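Beta-mannosidase (Trichoderma harzianum, PDB 4CVU) probably hydrolyses terminal beta-mannosidic bonds at the non-reducing ends of mannosides, as a glycoside hydrolase of family 2. Local coordinates at residues Arg80-Ala84 with Gln85-Tyr89; His31-Leu35 with Gln36-Val40. All coordinates share one frame; numbering follows the deposited sequence.

Contact 1: Arg80-Ala84 with Gln85-Tyr89; sequences RWIAA and QNWTY. With NAG (2-acetamido-2-deoxy-beta-D-glucopyranose), chain C.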
loop_
_atom_site.group_PDB
_atom_site.type_symbol
_atom_site.label_atom_id
_atom_site.label_comp_id
_atom_site.label_asym_id
_atom_site.label_seq_id
_atom_site.Cartn_x
_atom_site.Cartn_y
_atom_site.Cartn_z
ATOM N N ARG A 80 1.311 -17.695 -6.727
ATOM C CA ARG A 80 1.392 -19.140 -6.815
ATOM C C ARG A 80 2.053 -19.653 -8.109
ATOM O O ARG A 80 2.599 -20.754 -8.131
ATOM C CB ARG A 80 0.010 -19.763 -6.620
ATOM C CG ARG A 80 -0.423 -19.753 -5.179
ATOM C CD ARG A 80 -1.781 -20.412 -5.026
ATOM N NE ARG A 80 -2.140 -20.564 -3.602
ATOM C CZ ARG A 80 -3.385 -20.787 -3.191
ATOM N NH1 ARG A 80 -4.359 -20.932 -4.096
ATOM N NH2 ARG A 80 -3.678 -20.898 -1.882
ATOM N N TRP A 81 2.090 -18.827 -9.153
ATOM C CA TRP A 81 2.853 -19.173 -10.345
ATOM C C TRP A 81 4.328 -19.437 -10.075
ATOM O O TRP A 81 5.027 -20.013 -10.917
ATOM C CB TRP A 81 2.743 -18.080 -11.400
ATOM C CG TRP A 81 3.224 -16.707 -10.983
ATOM C CD1 TRP A 81 2.501 -15.746 -10.353
ATOM C CD2 TRP A 81 4.495 -16.130 -11.263
ATOM N NE1 TRP A 81 3.260 -14.599 -10.188
ATOM C CE2 TRP A 81 4.501 -14.833 -10.722
ATOM C CE3 TRP A 81 5.645 -16.599 -11.874
ATOM C CZ2 TRP A 81 5.620 -13.991 -10.807
ATOM C CZ3 TRP A 81 6.755 -15.767 -11.959
ATOM C CH2 TRP A 81 6.731 -14.486 -11.439
ATOM N N ILE A 82 4.830 -18.974 -8.936
ATOM C CA ILE A 82 6.219 -19.166 -8.590
ATOM C C ILE A 82 6.424 -20.559 -8.038
ATOM O O ILE A 82 7.251 -21.313 -8.555
ATOM C CB ILE A 82 6.710 -18.080 -7.593
ATOM C CG1 ILE A 82 6.786 -16.725 -8.313
ATOM C CG2 ILE A 82 8.069 -18.438 -7.037
ATOM C CD1 ILE A 82 6.928 -15.517 -7.397
ATOM N N ALA A 83 5.662 -20.936 -7.010
ATOM C CA ALA A 83 5.802 -22.281 -6.436
ATOM C C ALA A 83 5.499 -23.386 -7.471
ATOM O O ALA A 83 5.970 -24.500 -7.331
ATOM C CB ALA A 83 4.860 -22.439 -5.253
ATOM N N ALA A 84 4.653 -23.092 -8.441
ATOM C CA ALA A 84 4.241 -24.070 -9.421
ATOM C C ALA A 84 5.301 -24.465 -10.476
ATOM O O ALA A 84 5.053 -25.361 -11.267
ATOM C CB ALA A 84 2.942 -23.649 -10.070
ATOM N N GLN A 85 6.443 -23.786 -10.523
ATOM C CA GLN A 85 7.495 -24.090 -11.501
ATOM C C GLN A 85 8.920 -24.225 -10.944
ATOM O O GLN A 85 9.183 -23.878 -9.822
ATOM C CB GLN A 85 7.489 -23.075 -12.616
ATOM C CG GLN A 85 8.015 -21.734 -12.207
ATOM C CD GLN A 85 7.920 -20.726 -13.325
ATOM O OE1 GLN A 85 8.709 -20.758 -14.216
ATOM N NE2 GLN A 85 6.954 -19.834 -13.261
ATOM N N ASN A 86 9.830 -24.761 -11.748
ATOM C CA ASN A 86 11.260 -24.843 -11.418
ATOM C C ASN A 86 12.022 -23.527 -11.476
ATOM O O ASN A 86 11.750 -22.701 -12.291
ATOM C CB ASN A 86 12.015 -25.815 -12.329
ATOM C CG ASN A 86 11.701 -27.282 -12.061
ATOM O OD1 ASN A 86 10.594 -27.634 -11.778
ATOM N ND2 ASN A 86 12.700 -28.125 -12.171
ATOM N N TRP A 87 12.993 -23.366 -10.608
ATOM C CA TRP A 87 13.906 -22.229 -10.644
ATOM C C TRP A 87 15.325 -22.738 -10.605
ATOM O O TRP A 87 15.668 -23.544 -9.779
ATOM C CB TRP A 87 13.642 -21.265 -9.450
ATOM C CG TRP A 87 12.307 -20.669 -9.594
ATOM C CD1 TRP A 87 11.129 -21.205 -9.144
ATOM C CD2 TRP A 87 11.970 -19.503 -10.342
ATOM N NE1 TRP A 87 10.082 -20.419 -9.538
ATOM C CE2 TRP A 87 10.568 -19.365 -10.279
ATOM C CE3 TRP A 87 12.719 -18.551 -11.046
ATOM C CZ2 TRP A 87 9.883 -18.300 -10.890
ATOM C CZ3 TRP A 87 12.057 -17.485 -11.634
ATOM C CH2 TRP A 87 10.644 -17.365 -11.552
ATOM N N THR A 88 16.169 -22.226 -11.477
ATOM C CA THR A 88 17.526 -22.694 -11.542
ATOM C C THR A 88 18.483 -21.576 -11.193
ATOM O O THR A 88 18.418 -20.471 -11.794
ATOM C CB THR A 88 17.840 -23.302 -12.940
ATOM O OG1 THR A 88 17.038 -24.475 -13.137
ATOM C CG2 THR A 88 19.307 -23.648 -13.080
ATOM N N TYR A 89 19.358 -21.870 -10.229
ATOM C CA TYR A 89 20.470 -20.984 -9.823
ATOM C C TYR A 89 21.733 -21.389 -10.591
ATOM O O TYR A 89 22.217 -22.512 -10.446
ATOM C CB TYR A 89 20.700 -21.095 -8.308
ATOM C CG TYR A 89 19.730 -20.241 -7.490
ATOM C CD1 TYR A 89 18.387 -20.579 -7.386
ATOM C CD2 TYR A 89 20.174 -19.101 -6.829
ATOM C CE1 TYR A 89 17.509 -19.786 -6.666
ATOM C CE2 TYR A 89 19.321 -18.326 -6.088
ATOM C CZ TYR A 89 17.982 -18.652 -6.007
ATOM O OH TYR A 89 17.124 -17.819 -5.276
HETATM C C1 NAG C . 12.606 -29.515 -11.982
HETATM C C2 NAG C . 13.192 -30.194 -13.246
HETATM C C3 NAG C . 13.271 -31.701 -13.051
HETATM C C4 NAG C . 13.936 -32.078 -11.729
HETATM C C5 NAG C . 13.366 -31.255 -10.546
HETATM C C6 NAG C . 14.153 -31.483 -9.236
HETATM C C7 NAG C . 12.785 -29.003 -15.319
HETATM C C8 NAG C . 11.909 -28.739 -16.508
HETATM N N2 NAG C . 12.384 -29.903 -14.426
HETATM O O3 NAG C . 13.993 -32.251 -14.143
HETATM O O4 NAG C . 13.698 -33.460 -11.499
HETATM O O5 NAG C . 13.368 -29.869 -10.844
HETATM O O6 NAG C . 15.437 -30.882 -9.276
HETATM O O7 NAG C . 13.823 -28.390 -15.198
#

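Contact 2: His31-Leu35 with Gln36-Val40; sequences HDLAL and QKWTV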
loop_
_atom_site.group_PDB
_atom_site.type_symbol
_atom_site.label_atom_id
_atom_site.label_comp_id
_atom_site.label_asym_id
_atom_site.label_seq_id
_atom_site.Cartn_x
_atom_site.Cartn_y
_atom_site.Cartn_z
ATOM N N HIS A 31 36.428 -21.834 -1.785
ATOM C CA HIS A 31 35.634 -20.796 -2.458
ATOM C C HIS A 31 34.201 -20.724 -1.869
ATOM O O HIS A 31 33.398 -21.647 -2.051
ATOM C CB HIS A 31 35.551 -21.099 -3.955
ATOM C CG HIS A 31 36.835 -20.883 -4.692
ATOM N ND1 HIS A 31 37.921 -21.718 -4.555
ATOM C CD2 HIS A 31 37.198 -19.941 -5.605
ATOM C CE1 HIS A 31 38.904 -21.298 -5.335
ATOM N NE2 HIS A 31 38.495 -20.218 -5.979
ATOM N N ASP A 32 33.893 -19.634 -1.174
ATOM C CA ASP A 32 32.559 -19.398 -0.641
ATOM C C ASP A 32 31.640 -19.124 -1.818
ATOM O O ASP A 32 31.902 -18.243 -2.623
ATOM C CB ASP A 32 32.567 -18.222 0.349
ATOM C CG ASP A 32 31.207 -18.023 1.079
ATOM O OD1 ASP A 32 30.159 -18.507 0.640
ATOM O OD2 ASP A 32 31.153 -17.337 2.093
ATOM N N LEU A 33 30.564 -19.897 -1.938
ATOM C CA LEU A 33 29.603 -19.698 -3.032
ATOM C C LEU A 33 28.893 -18.332 -3.007
ATOM O O LEU A 33 28.364 -17.896 -4.030
ATOM C CB LEU A 33 28.597 -20.846 -3.081
ATOM C CG LEU A 33 29.201 -22.180 -3.548
ATOM C CD1 LEU A 33 28.120 -23.234 -3.647
ATOM C CD2 LEU A 33 29.925 -22.091 -4.898
ATOM N N ALA A 34 28.926 -17.643 -1.868
ATOM C CA ALA A 34 28.384 -16.305 -1.761
ATOM C C ALA A 34 29.135 -15.285 -2.595
ATOM O O ALA A 34 28.551 -14.290 -3.011
ATOM C CB ALA A 34 28.374 -15.843 -0.306
ATOM N N LEU A 35 30.423 -15.505 -2.808
ATOM C CA LEU A 35 31.266 -14.551 -3.534
ATOM C C LEU A 35 31.258 -14.842 -5.012
ATOM O O LEU A 35 31.860 -14.104 -5.781
ATOM C CB LEU A 35 32.700 -14.583 -2.984
ATOM C CG LEU A 35 32.789 -14.273 -1.476
ATOM C CD1 LEU A 35 34.209 -14.446 -0.946
ATOM C CD2 LEU A 35 32.267 -12.881 -1.165
ATOM N N GLN A 36 30.600 -15.934 -5.421
ATOM C CA GLN A 36 30.456 -16.252 -6.832
ATOM C C GLN A 36 29.271 -15.482 -7.383
ATOM O O GLN A 36 28.470 -14.938 -6.633
ATOM C CB GLN A 36 30.261 -17.746 -7.041
ATOM C CG GLN A 36 31.483 -18.576 -6.677
ATOM C CD GLN A 36 32.720 -18.190 -7.471
ATOM O OE1 GLN A 36 32.660 -18.033 -8.686
ATOM N NE2 GLN A 36 33.850 -18.040 -6.785
ATOM N N LYS A 37 29.146 -15.460 -8.694
ATOM C CA LYS A 37 28.148 -14.635 -9.345
ATOM C C LYS A 37 26.992 -15.508 -9.881
ATOM O O LYS A 37 27.216 -16.408 -10.698
ATOM C CB LYS A 37 28.852 -13.810 -10.435
ATOM C CG LYS A 37 27.947 -13.204 -11.497
ATOM C CD LYS A 37 27.484 -11.792 -11.213
ATOM C CE LYS A 37 26.721 -11.217 -12.409
ATOM N NZ LYS A 37 27.621 -10.886 -13.560
ATOM N N TRP A 38 25.776 -15.240 -9.404
ATOM C CA TRP A 38 24.602 -16.082 -9.691
ATOM C C TRP A 38 23.521 -15.409 -10.564
ATOM O O TRP A 38 23.207 -14.222 -10.397
ATOM C CB TRP A 38 23.960 -16.546 -8.358
ATOM C CG TRP A 38 24.862 -17.464 -7.602
ATOM C CD1 TRP A 38 25.731 -17.120 -6.623
ATOM C CD2 TRP A 38 25.003 -18.869 -7.796
ATOM N NE1 TRP A 38 26.399 -18.215 -6.191
ATOM C CE2 TRP A 38 25.996 -19.307 -6.911
ATOM C CE3 TRP A 38 24.391 -19.802 -8.644
ATOM C CZ2 TRP A 38 26.390 -20.651 -6.817
ATOM C CZ3 TRP A 38 24.790 -21.132 -8.570
ATOM C CH2 TRP A 38 25.777 -21.546 -7.649
ATOM N N THR A 39 22.923 -16.198 -11.444
ATOM C CA THR A 39 21.767 -15.811 -12.222
ATOM C C THR A 39 20.637 -16.798 -11.970
ATOM O O THR A 39 20.861 -18.005 -11.871
ATOM C CB THR A 39 22.080 -15.771 -13.728
ATOM O OG1 THR A 39 23.132 -14.838 -13.958
ATOM C CG2 THR A 39 20.876 -15.318 -14.540
ATOM N N VAL A 40 19.416 -16.291 -11.862
ATOM C CA VAL A 40 18.246 -17.147 -11.622
ATOM C C VAL A 40 17.330 -17.122 -12.827
ATOM O O VAL A 40 16.963 -16.040 -13.295
ATOM C CB VAL A 40 17.463 -16.685 -10.397
ATOM C CG1 VAL A 40 16.153 -17.468 -10.249
ATOM C CG2 VAL A 40 18.336 -16.851 -9.144
HETATM O O HOH W 1 34.185 -18.163 -4.099
#

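Contact 1: Arg80-Ala84 with Gln85-Tyr89
Gln85 reaches back to grip the carbonyl of Trp81, across the turn that has just brought the chain out of the short, weakly bonded helix 80-83. From CB the side chain leaves with CG between the backbone N and the carbonyl carbon (chi1 73°), a rotation that swings it back over the turn. CG then lies 3.7 Å from Trp81 O and almost as near to the O of Ile82. Extended beyond this point, the side chain brings NE2 to Trp81 O at 3.0 Å in a nearly straight bond; the acceptor lies in the amide plane. The same NE2 sits at the edge of the Trp81 indole, beside CE3, with amide and ring planes 65° apart. At the other corner of the amide, OE1 takes hydrogen bonds from Glu43 N and Asn42 ND2, which fix the flip of the group. In the galactose-binding-like beta-sandwich domain, this turn feeds strand 87-91. The second grip is on Ile82 O, which accepts from Gln85 N at 3.3 Å and, on the opposite face of its carbonyl plane, from Trp87 NE1 at 3.1 Å. The carbonyl oxygen lies in the plane of the Trp87 ring, at its edge. Ile82 CG2 approaches the pyrrole side of that ring obliquely from out of its plane, 3.8 Å from NE1, while the two indoles touch through Trp81 CZ3 and Trp87 CZ2 at 4.2 Å. Between Gln85 and Trp87, Asn86 turns away to carry the N-linked glycan, its ND2 covalently joined to C1 of the N-acetylglucosamine.

Contact 2: His31-Leu35 with Gln36-Val40
Trp38 sends its indole NE1 back to the carbonyl of Leu33, forming a bond of 2.9 Å in which the oxygen lies in the ring plane, at the pyrrole edge. With CG beside the backbone N (chi1 -66°), the ring is directed toward the preceding turn. The same oxygen accepts a second, longer bond from Gln36 N at 3.3 Å, coming from the opposite face of the carbonyl plane and well above it. Leu33 CD2 adds an apolar touch on the benzo part of the indole, 4.3 Å from CZ2. A phenylalanine in place of Trp38 would lack the indole N-H and would probably leave Leu33 O with the longer, less straight bond from Gln36 N and without its indole partner. Further out, the bent side chain of Gln36 brings NE2 to the edge of the His31 ring, 4.0 Å from CD2, and to a water at 2.7 Å. That water donates to Asp32 O, bridging the two ends of the turn. Asp32 shapes the turn itself: OD1 accepts from Ala34 N at 2.9 Å, and its backbone O from Leu35 N. Phe53 meets the Trp38 ring, planes about 35° apart, and also touches Leu33, while Leu152 of strand 152-156 packs on both Leu33 and Trp38. An Asx turn at Asp32 thus opens the short link between strands 29-32 and 38-41, which passes from one sheet of the beta-sandwich to the other.

How the contacts relate
Contact 2 precedes contact 1 along the chain, and their centres lie 20 Å apart in the N-terminal, galactose-binding-like part of the enzyme. Each leads into a strand of the same six-stranded antiparallel sheet, where 38-41 and 87-91 are neighbours. The two meet there directly: Tyr89 O lies 3.5 Å from Trp38 CZ3, and Trp87 CE3 lies 3.7 Å from Val40 CG1, so residues of both contacts share one packed layer. Because the paired strands are antiparallel, the two turns enter them from opposite ends. Strand 29-32, where contact 2 begins, belongs to the other sheet, whereas contact 1 joins helix 80-83 and a glycosylated asparagine to the shared one.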